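N-acetylglucosaminidase (Paenibacillus barengoltzii, PDB 6INX) is a family 18 glycoside hydrolase that probably cleaves glycosidic bonds at N-acetylglucosamine residues, as an endo-acting N-acetylglucosaminidase would. Local coordinates at residues Val11-Leu16 against Leu47-Leu52; Thr195-Asn200 against Arg249-Met254; Trp241-Asn246 against Asp293-Ile298. All blocks are in the same frame, centred on the assembly; numbering follows the deposited sequence.

Contact 1: Val11-Leu16 against Leu47-Leu52; sequences VSDRHL and LQNLKL
The Asp13 carboxylate receives two consecutive backbone N-H groups, one on each oxygen, while the Asn49 amide reaches back to the carbonyl of the same Asp13. OD1 of Asp13 uses its syn lone pair, the one on the side of the other oxygen, to accept from Asn49 N at 2.7 Å. OD2 of Asp13 is also met on its syn side, but from out of the carboxylate plane, by Gln48 N at 2.6 Å; that bond is nearly straight (172°). Aspartate suits the place because its short side chain turns both oxygens to neighbouring peptide groups, and CG lying opposite the backbone N (chi1 164°) carries them over to the 47-52 loop. Along the aliphatic part of this side chain, the CD2 methyl of Leu47 packs on Asp13 CB at 3.7 Å.

The Asn49 amide holds Asp13 O within its own plane, ND2 to O 2.8 Å, although seen from the carbonyl the donor stands above the plane. Leu16 N approaches Asp13 O from the opposite face, as part of the 3-10 turn of 13-16, so that oxygen is gripped twice. ND2 of Asn49 also donates to a water, which in turn donates to Arg14 O.

All this happens just past the C-terminal end of strand 6-12, the first parallel strand of the TIM barrel. There it is fastened to the loop that leads into helix 53-59. Ser12 N and His15 ND1 both bond Glu325, beyond the last barrel strand.

Leucines finish the joint. The Leu16 and Asn49 side chains run antiparallel alongside each other, with Leu16 CD1 4.0 Å from Asn49 CB, and Leu52 CD2 rests 3.7 Å from Leu16 O. Behind, Leu16 leans on Ile32 of strand 29-38.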
loop_
_atom_site.group_PDB
_atom_site.type_symbol
_atom_site.label_atom_id
_atom_site.label_comp_id
_atom_site.label_asym_id
_atom_site.label_seq_id
_atom_site.Cartn_x
_atom_site.Cartn_y
_atom_site.Cartn_z
ATOM N N VAL A 11 2.491 28.050 -4.972
ATOM C CA VAL A 11 2.190 29.251 -4.204
ATOM C C VAL A 11 0.685 29.448 -4.243
ATOM O O VAL A 11 0.105 29.596 -5.325
ATOM C CB VAL A 11 2.891 30.486 -4.790
ATOM C CG1 VAL A 11 2.640 31.698 -3.890
ATOM C CG2 VAL A 11 4.381 30.220 -4.965
ATOM N N SER A 12 0.048 29.449 -3.074
ATOM C CA SER A 12 -1.371 29.781 -3.037
ATOM C C SER A 12 -1.586 31.210 -3.527
ATOM O O SER A 12 -0.719 32.076 -3.383
ATOM C CB SER A 12 -1.922 29.624 -1.622
ATOM O OG SER A 12 -1.519 30.700 -0.803
ATOM N N ASP A 13 -2.742 31.450 -4.153
ATOM C CA ASP A 13 -3.058 32.801 -4.612
ATOM C C ASP A 13 -2.934 33.803 -3.471
ATOM O O ASP A 13 -2.461 34.931 -3.664
ATOM C CB ASP A 13 -4.467 32.821 -5.217
ATOM C CG ASP A 13 -5.027 34.229 -5.375
ATOM O OD1 ASP A 13 -4.461 35.024 -6.153
ATOM O OD2 ASP A 13 -6.044 34.535 -4.717
ATOM N N ARG A 14 -3.320 33.386 -2.265
ATOM C CA ARG A 14 -3.258 34.258 -1.098
ATOM C C ARG A 14 -1.825 34.658 -0.755
ATOM O O ARG A 14 -1.604 35.724 -0.165
ATOM C CB ARG A 14 -3.930 33.544 0.073
ATOM C CG ARG A 14 -3.827 34.218 1.425
ATOM C CD ARG A 14 -4.578 33.393 2.465
ATOM N NE ARG A 14 -5.926 33.058 2.013
ATOM C CZ ARG A 14 -6.946 33.912 2.000
ATOM N NH1 ARG A 14 -6.780 35.163 2.414
ATOM N NH2 ARG A 14 -8.136 33.516 1.565
ATOM N N HIS A 15 -0.839 33.843 -1.132
ATOM C CA HIS A 15 0.556 34.106 -0.791
ATOM C C HIS A 15 1.334 34.821 -1.887
ATOM O O HIS A 15 2.500 35.165 -1.670
ATOM C CB HIS A 15 1.279 32.809 -0.409
ATOM C CG HIS A 15 0.748 32.170 0.835
ATOM N ND1 HIS A 15 0.775 30.808 1.041
ATOM C CD2 HIS A 15 0.170 32.707 1.934
ATOM C CE1 HIS A 15 0.235 30.533 2.216
ATOM N NE2 HIS A 15 -0.141 31.668 2.778
ATOM N N LEU A 16 0.735 35.045 -3.054
ATOM C CA LEU A 16 1.429 35.751 -4.132
ATOM C C LEU A 16 2.044 37.079 -3.707
ATOM O O LEU A 16 3.197 37.340 -4.083
ATOM C CB LEU A 16 0.509 35.899 -5.352
ATOM C CG LEU A 16 0.226 34.616 -6.142
ATOM C CD1 LEU A 16 -0.937 34.851 -7.114
ATOM C CD2 LEU A 16 1.475 34.124 -6.871
ATOM N N LEU A 47 -9.962 33.706 -7.376
ATOM C CA LEU A 47 -8.572 34.052 -7.104
ATOM C C LEU A 47 -8.407 35.566 -7.092
ATOM O O LEU A 47 -8.999 36.276 -7.907
ATOM C CB LEU A 47 -7.673 33.440 -8.176
ATOM C CG LEU A 47 -7.804 31.919 -8.292
ATOM C CD1 LEU A 47 -7.090 31.401 -9.527
ATOM C CD2 LEU A 47 -7.270 31.239 -7.030
ATOM N N GLN A 48 -7.583 36.062 -6.170
ATOM C CA GLN A 48 -7.592 37.486 -5.854
ATOM C C GLN A 48 -6.383 38.271 -6.348
ATOM O O GLN A 48 -6.503 39.478 -6.566
ATOM C CB GLN A 48 -7.750 37.696 -4.342
ATOM C CG GLN A 48 -9.177 37.490 -3.851
ATOM C CD GLN A 48 -10.212 37.999 -4.839
ATOM O OE1 GLN A 48 -10.942 37.220 -5.453
ATOM N NE2 GLN A 48 -10.276 39.317 -5.002
ATOM N N ASN A 49 -5.230 37.634 -6.545
ATOM C CA ASN A 49 -3.988 38.365 -6.768
ATOM C C ASN A 49 -3.411 38.168 -8.167
ATOM O O ASN A 49 -2.214 38.402 -8.376
ATOM C CB ASN A 49 -2.958 38.004 -5.696
ATOM C CG ASN A 49 -3.353 38.502 -4.326
ATOM O OD1 ASN A 49 -3.658 39.680 -4.149
ATOM N ND2 ASN A 49 -3.346 37.611 -3.346
ATOM N N LEU A 50 -4.237 37.771 -9.137
ATOM C CA LEU A 50 -3.721 37.481 -10.469
ATOM C C LEU A 50 -3.232 38.727 -11.196
ATOM O O LEU A 50 -2.450 38.601 -12.146
ATOM C CB LEU A 50 -4.774 36.744 -11.300
ATOM C CG LEU A 50 -5.258 35.392 -10.751
ATOM C CD1 LEU A 50 -6.106 34.680 -11.793
ATOM C CD2 LEU A 50 -4.091 34.512 -10.307
ATOM N N LYS A 51 -3.660 39.918 -10.768
ATOM C CA LYS A 51 -3.163 41.153 -11.365
ATOM C C LYS A 51 -1.712 41.435 -11.008
ATOM O O LYS A 51 -1.089 42.292 -11.647
ATOM C CB LYS A 51 -4.033 42.344 -10.945
ATOM C CG LYS A 51 -5.470 42.280 -11.434
ATOM C CD LYS A 51 -5.552 41.920 -12.903
ATOM C CE LYS A 51 -6.702 42.652 -13.583
ATOM N NZ LYS A 51 -7.693 43.174 -12.600
ATOM N N LEU A 52 -1.160 40.731 -10.018
ATOM C CA LEU A 52 0.234 40.888 -9.625
ATOM C C LEU A 52 1.204 40.192 -10.573
ATOM O O LEU A 52 2.408 40.456 -10.500
ATOM C CB LEU A 52 0.422 40.352 -8.199
ATOM C CG LEU A 52 1.736 40.614 -7.460
ATOM C CD1 LEU A 52 2.053 42.102 -7.410
ATOM C CD2 LEU A 52 1.698 40.017 -6.061
HETATM O O HOH W 1 -3.457 38.226 -0.421
#

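Contact 2: Thr195-Asn200 against Arg249-Met254; sequences TGHHTN and RGLYQM
Thr195 enters the bend made by Gly250 to Gln253, and its side chain can be read atom by atom. Thr195 CB lies 3.5 Å from Gly250 O. The methyl CG2 brushes Gln253 O at the same distance, on the side where Trp241 and Phe297 also touch this threonine. OG1 sits between the backbone N and the carbonyl carbon (chi1 66°), which carries it into the concave side of the bend. From there Thr195 OG1 donates to Gly250 O at 2.6 Å, in the carbonyl plane and on a lone pair. Thr195 OG1 accepts from Gln253 N at 3.1 Å in an almost straight bond (170°), and more weakly from Tyr252 N, whose N-H is badly aimed. A threonine fits here because one hydroxyl can donate one hydrogen bond and accept others, meeting the polar needs of a buried turn, while the methyl faces apolar neighbours. Thr195 N bonds Gln253 O at 2.9 Å.

Three side chains carry the contact onward. A CH-pi contact puts Leu251 CD1 over one face of the His197 ring, 4.2 Å from its centroid; NE2 of that histidine is bonded to Asp283. Tyr252 has Thr195 O at its ring edge and Leu251 CG over one face. Its OH shares a water with His197 N. Gly196 CA comes within 4.0 Å of Tyr252 CE1, where glycine leaves the ring more room than a side chain would.

Tyr252 also packs on Glu117 of the second subunit, so the bend lies near the dimer contact. The arrangement joins the long loop following the sixth barrel strand to the alpha/beta insertion between the seventh and eighth, an insertion domain known from many family 18 chitinases.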
loop_
_atom_site.group_PDB
_atom_site.type_symbol
_atom_site.label_atom_id
_atom_site.label_comp_id
_atom_site.label_asym_id
_atom_site.label_seq_id
_atom_site.Cartn_x
_atom_site.Cartn_y
_atom_site.Cartn_z
ATOM N N THR A 195 2.942 4.259 11.029
ATOM C CA THR A 195 3.808 5.406 10.831
ATOM C C THR A 195 4.864 5.109 9.770
ATOM O O THR A 195 5.217 3.953 9.489
ATOM C CB THR A 195 4.511 5.812 12.128
ATOM O OG1 THR A 195 5.424 4.781 12.539
ATOM C CG2 THR A 195 3.511 6.057 13.247
ATOM N N GLY A 196 5.358 6.180 9.167
ATOM C CA GLY A 196 6.444 6.072 8.215
ATOM C C GLY A 196 6.728 7.436 7.622
ATOM O O GLY A 196 6.144 8.437 8.026
ATOM N N HIS A 197 7.629 7.446 6.651
ATOM C CA HIS A 197 8.064 8.701 6.052
ATOM C C HIS A 197 7.102 9.107 4.945
ATOM O O HIS A 197 6.824 8.314 4.043
ATOM C CB HIS A 197 9.445 8.491 5.442
ATOM C CG HIS A 197 10.475 8.036 6.428
ATOM N ND1 HIS A 197 10.786 8.757 7.560
ATOM C CD2 HIS A 197 11.256 6.930 6.456
ATOM C CE1 HIS A 197 11.721 8.118 8.242
ATOM N NE2 HIS A 197 12.026 7.007 7.592
ATOM N N HIS A 198 6.643 10.360 4.968
ATOM C CA HIS A 198 5.667 10.780 3.966
ATOM C C HIS A 198 6.302 11.280 2.679
ATOM O O HIS A 198 5.621 11.343 1.650
ATOM C CB HIS A 198 4.630 11.750 4.573
ATOM C CG HIS A 198 4.969 13.207 4.451
ATOM N ND1 HIS A 198 4.472 14.004 3.443
ATOM C CD2 HIS A 198 5.654 14.034 5.278
ATOM C CE1 HIS A 198 4.881 15.247 3.621
ATOM N NE2 HIS A 198 5.602 15.293 4.727
ATOM N N THR A 199 7.589 11.611 2.709
ATOM C CA THR A 199 8.241 12.233 1.568
ATOM C C THR A 199 9.674 11.707 1.428
ATOM O O THR A 199 10.609 12.444 1.105
ATOM C CB THR A 199 8.083 13.757 1.634
ATOM O OG1 THR A 199 8.520 14.366 0.414
ATOM C CG2 THR A 199 8.799 14.369 2.844
ATOM N N ASN A 200 9.834 10.398 1.619
ATOM C CA ASN A 200 11.152 9.778 1.694
ATOM C C ASN A 200 11.785 9.549 0.325
ATOM O O ASN A 200 11.150 9.035 -0.599
ATOM C CB ASN A 200 11.070 8.429 2.420
ATOM C CG ASN A 200 10.011 7.482 1.832
ATOM O OD1 ASN A 200 8.864 7.881 1.558
ATOM N ND2 ASN A 200 10.387 6.205 1.664
ATOM N N ARG A 249 11.695 4.023 18.074
ATOM C CA ARG A 249 11.655 5.480 17.909
ATOM C C ARG A 249 10.395 5.935 17.180
ATOM O O ARG A 249 10.403 6.958 16.493
ATOM C CB ARG A 249 12.914 6.037 17.233
ATOM C CG ARG A 249 14.215 5.695 17.950
ATOM C CD ARG A 249 15.404 5.987 17.060
ATOM N NE ARG A 249 16.560 5.193 17.459
ATOM C CZ ARG A 249 16.800 3.961 17.024
ATOM N NH1 ARG A 249 15.970 3.387 16.163
ATOM N NH2 ARG A 249 17.873 3.304 17.445
ATOM N N GLY A 250 9.309 5.184 17.344
ATOM C CA GLY A 250 8.032 5.524 16.739
ATOM C C GLY A 250 7.865 5.102 15.291
ATOM O O GLY A 250 6.771 5.287 14.743
ATOM N N LEU A 251 8.903 4.564 14.652
ATOM C CA LEU A 251 8.903 4.290 13.221
ATOM C C LEU A 251 8.324 2.905 12.951
ATOM O O LEU A 251 8.726 1.919 13.580
ATOM C CB LEU A 251 10.332 4.391 12.684
ATOM C CG LEU A 251 10.533 4.234 11.179
ATOM C CD1 LEU A 251 9.865 5.366 10.422
ATOM C CD2 LEU A 251 12.014 4.204 10.843
ATOM N N TYR A 252 7.349 2.844 12.046
ATOM C CA TYR A 252 6.687 1.589 11.663
ATOM C C TYR A 252 5.889 1.002 12.825
ATOM O O TYR A 252 5.879 -0.209 13.055
ATOM C CB TYR A 252 7.636 0.571 11.004
ATOM C CG TYR A 252 8.479 1.207 9.929
ATOM C CD1 TYR A 252 7.934 2.159 9.078
ATOM C CD2 TYR A 252 9.820 0.902 9.793
ATOM C CE1 TYR A 252 8.690 2.766 8.108
ATOM C CE2 TYR A 252 10.588 1.513 8.818
ATOM C CZ TYR A 252 10.010 2.451 7.987
ATOM O OH TYR A 252 10.755 3.089 7.016
ATOM N N GLN A 253 5.217 1.882 13.564
ATOM C CA GLN A 253 4.353 1.539 14.677
ATOM C C GLN A 253 2.910 1.865 14.322
ATOM O O GLN A 253 2.628 2.720 13.476
ATOM C CB GLN A 253 4.738 2.339 15.925
ATOM C CG GLN A 253 6.177 2.142 16.369
ATOM C CD GLN A 253 6.504 0.692 16.625
ATOM O OE1 GLN A 253 5.821 0.016 17.396
ATOM N NE2 GLN A 253 7.538 0.193 15.955
ATOM N N MET A 254 1.987 1.202 15.011
ATOM C CA MET A 254 0.571 1.364 14.716
ATOM C C MET A 254 -0.032 2.425 15.629
ATOM O O MET A 254 0.106 2.359 16.855
ATOM C CB MET A 254 -0.184 0.045 14.887
ATOM C CG MET A 254 -1.610 0.096 14.316
ATOM S SD MET A 254 -2.632 -1.298 14.812
ATOM C CE MET A 254 -2.216 -2.472 13.535
HETATM O O HOH W 2 8.843 4.983 5.589
#

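Contact 3: Trp241-Asn246 against Asp293-Ile298; sequences WKDVPN and DGQTFI
Gly294, pressed against Asn246, follows Asp293, which shapes the turn from within: its OD1 accepts from the backbone N of both Gln295 and Thr296, an Asx turn and Asx motif combined. At the backbone angles of Gly294 a side chain would collide with the carbonyl oxygen of Asp293, so glycine suits the place. Gly294 O lies 3.4 Å from Asn246 CB and shares a donating water with Val244 O.

Gln295 contributes its O, which receives Val244 N at 2.9 Å, in plane, on a lone pair and practically straight (178°). Val244 CG2 packs at the same oxygen. The extended Gln295 side chain lies beside that of Asp243, pointing the same way, with Gln295 NE2 3.2 Å from Asp243 OD1 and the planes 65° apart. Thr296 adds a CA-H...O contact to Trp241 O.

Phe297 forms an antiparallel hydrogen-bonded pair with Trp241: Trp241 N reaches Phe297 O at 2.9 Å, and Phe297 N returns to Trp241 O at 3.0 Å. Their side chains run side by side from the same face of the sheet. Trp241 CE3 meets the Phe297 ring edge at CD1, 3.7 Å away, planes inclined at 64°.

Backbone bonds thus run from the Trp241-Phe297 pair to Val244 N-Gln295 O, a water bridges the turn end, and the aromatics pack beside the paired strands, where Trp241 NE1 bonds Gln192 O, helping to fix the indole's rotation.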
loop_
_atom_site.group_PDB
_atom_site.type_symbol
_atom_site.label_atom_id
_atom_site.label_comp_id
_atom_site.label_asym_id
_atom_site.label_seq_id
_atom_site.Cartn_x
_atom_site.Cartn_y
_atom_site.Cartn_z
ATOM N N TRP A 241 1.394 11.137 13.261
ATOM C CA TRP A 241 0.558 10.112 13.864
ATOM C C TRP A 241 0.595 10.258 15.382
ATOM O O TRP A 241 1.642 10.571 15.964
ATOM C CB TRP A 241 1.058 8.707 13.504
ATOM C CG TRP A 241 0.827 8.263 12.084
ATOM C CD1 TRP A 241 -0.141 7.405 11.648
ATOM C CD2 TRP A 241 1.598 8.624 10.932
ATOM N NE1 TRP A 241 -0.022 7.204 10.288
ATOM C CE2 TRP A 241 1.042 7.937 9.826
ATOM C CE3 TRP A 241 2.702 9.462 10.726
ATOM C CZ2 TRP A 241 1.546 8.074 8.532
ATOM C CZ3 TRP A 241 3.214 9.582 9.446
ATOM C CH2 TRP A 241 2.631 8.896 8.360
ATOM N N LYS A 242 -0.539 9.983 16.023
ATOM C CA LYS A 242 -0.691 10.182 17.454
ATOM C C LYS A 242 -0.809 8.857 18.198
ATOM O O LYS A 242 -1.276 7.853 17.652
ATOM C CB LYS A 242 -1.930 11.024 17.742
ATOM C CG LYS A 242 -1.896 12.400 17.071
ATOM C CD LYS A 242 -3.194 13.154 17.318
ATOM C CE LYS A 242 -3.139 14.534 16.672
ATOM N NZ LYS A 242 -4.408 15.302 16.856
ATOM N N ASP A 243 -0.376 8.877 19.462
ATOM C CA ASP A 243 -0.580 7.760 20.383
ATOM C C ASP A 243 0.050 6.470 19.861
ATOM O O ASP A 243 -0.576 5.408 19.825
ATOM C CB ASP A 243 -2.060 7.600 20.718
ATOM C CG ASP A 243 -2.639 8.860 21.329
ATOM O OD1 ASP A 243 -2.031 9.375 22.294
ATOM O OD2 ASP A 243 -3.670 9.340 20.827
ATOM N N VAL A 244 1.314 6.573 19.468
ATOM C CA VAL A 244 2.011 5.413 18.919
ATOM C C VAL A 244 2.917 4.804 19.981
ATOM O O VAL A 244 3.470 5.529 20.823
ATOM C CB VAL A 244 2.761 5.738 17.618
ATOM C CG1 VAL A 244 1.910 6.600 16.700
ATOM C CG2 VAL A 244 4.038 6.417 17.904
ATOM N N PRO A 245 3.056 3.480 20.004
ATOM C CA PRO A 245 3.910 2.837 21.007
ATOM C C PRO A 245 5.345 3.339 20.942
ATOM O O PRO A 245 5.891 3.610 19.868
ATOM C CB PRO A 245 3.832 1.353 20.625
ATOM C CG PRO A 245 2.528 1.223 19.917
ATOM C CD PRO A 245 2.314 2.510 19.186
ATOM N N ASN A 246 5.977 3.414 22.115
ATOM C CA ASN A 246 7.360 3.869 22.227
ATOM C C ASN A 246 8.307 2.707 21.919
ATOM O O ASN A 246 8.991 2.154 22.782
ATOM C CB ASN A 246 7.602 4.459 23.610
ATOM C CG ASN A 246 8.936 5.170 23.723
ATOM O OD1 ASN A 246 9.662 5.341 22.747
ATOM N ND2 ASN A 246 9.272 5.581 24.941
ATOM N N ASP A 293 8.666 11.852 20.368
ATOM C CA ASP A 293 8.769 12.211 21.780
ATOM C C ASP A 293 8.367 11.068 22.696
ATOM O O ASP A 293 8.191 11.284 23.902
ATOM C CB ASP A 293 7.909 13.439 22.089
ATOM C CG ASP A 293 6.416 13.124 22.113
ATOM O OD1 ASP A 293 5.989 12.117 21.503
ATOM O OD2 ASP A 293 5.648 13.883 22.736
ATOM N N GLY A 294 8.178 9.873 22.147
ATOM C CA GLY A 294 7.686 8.737 22.900
ATOM C C GLY A 294 6.244 8.384 22.617
ATOM O O GLY A 294 5.801 7.304 23.028
ATOM N N GLN A 295 5.502 9.249 21.908
ATOM C CA GLN A 295 4.068 9.079 21.717
ATOM C C GLN A 295 3.600 9.639 20.373
ATOM O O GLN A 295 2.708 9.070 19.738
ATOM C CB GLN A 295 3.352 9.797 22.866
ATOM C CG GLN A 295 1.868 9.574 22.972
ATOM C CD GLN A 295 1.222 10.513 23.982
ATOM O OE1 GLN A 295 1.745 11.599 24.269
ATOM N NE2 GLN A 295 0.079 10.106 24.518
ATOM N N THR A 296 4.194 10.744 19.926
ATOM C CA THR A 296 3.783 11.432 18.704
ATOM C C THR A 296 4.920 11.356 17.694
ATOM O O THR A 296 6.050 11.759 17.995
ATOM C CB THR A 296 3.440 12.896 19.012
ATOM O OG1 THR A 296 2.375 12.951 19.972
ATOM C CG2 THR A 296 3.006 13.638 17.749
ATOM N N PHE A 297 4.622 10.839 16.498
ATOM C CA PHE A 297 5.607 10.641 15.443
ATOM C C PHE A 297 5.346 11.637 14.321
ATOM O O PHE A 297 4.209 11.749 13.847
ATOM C CB PHE A 297 5.485 9.212 14.894
ATOM C CG PHE A 297 6.397 8.923 13.743
ATOM C CD1 PHE A 297 6.019 9.216 12.435
ATOM C CD2 PHE A 297 7.630 8.345 13.959
ATOM C CE1 PHE A 297 6.871 8.947 11.376
ATOM C CE2 PHE A 297 8.471 8.083 12.910
ATOM C CZ PHE A 297 8.100 8.381 11.623
ATOM N N ILE A 298 6.405 12.310 13.860
ATOM C CA ILE A 298 6.308 13.370 12.857
ATOM C C ILE A 298 7.312 13.107 11.744
ATOM O O ILE A 298 8.508 12.964 12.008
ATOM C CB ILE A 298 6.566 14.754 13.485
ATOM C CG1 ILE A 298 5.466 15.073 14.503
ATOM C CG2 ILE A 298 6.657 15.827 12.406
ATOM C CD1 ILE A 298 5.705 16.333 15.354
HETATM O O HOH W 3 3.520 5.620 23.605
#

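How the contacts relate
From the N terminus, contact 1 comes first and closes the loop from strand 6-12, through strand 29-38 and the hairpin with 41-43, to the approach of helix 53-59. It belongs to the barrel and is complete before the others begin. Contacts 2 and 3 cross: 195-200 opens, 241-246 follows, then 249-254 closes contact 2 and 293-298 closes contact 3. They adjoin directly, with Gly196 O against Trp241 and Phe297, and Gly250 O against Phe297. Contact 2 ties the loop after strand 179-183 to the insertion, while contact 3 pairs two strands within it and packs against contact 2. Contact 1 lies about 35 Å from contact 2, between centres.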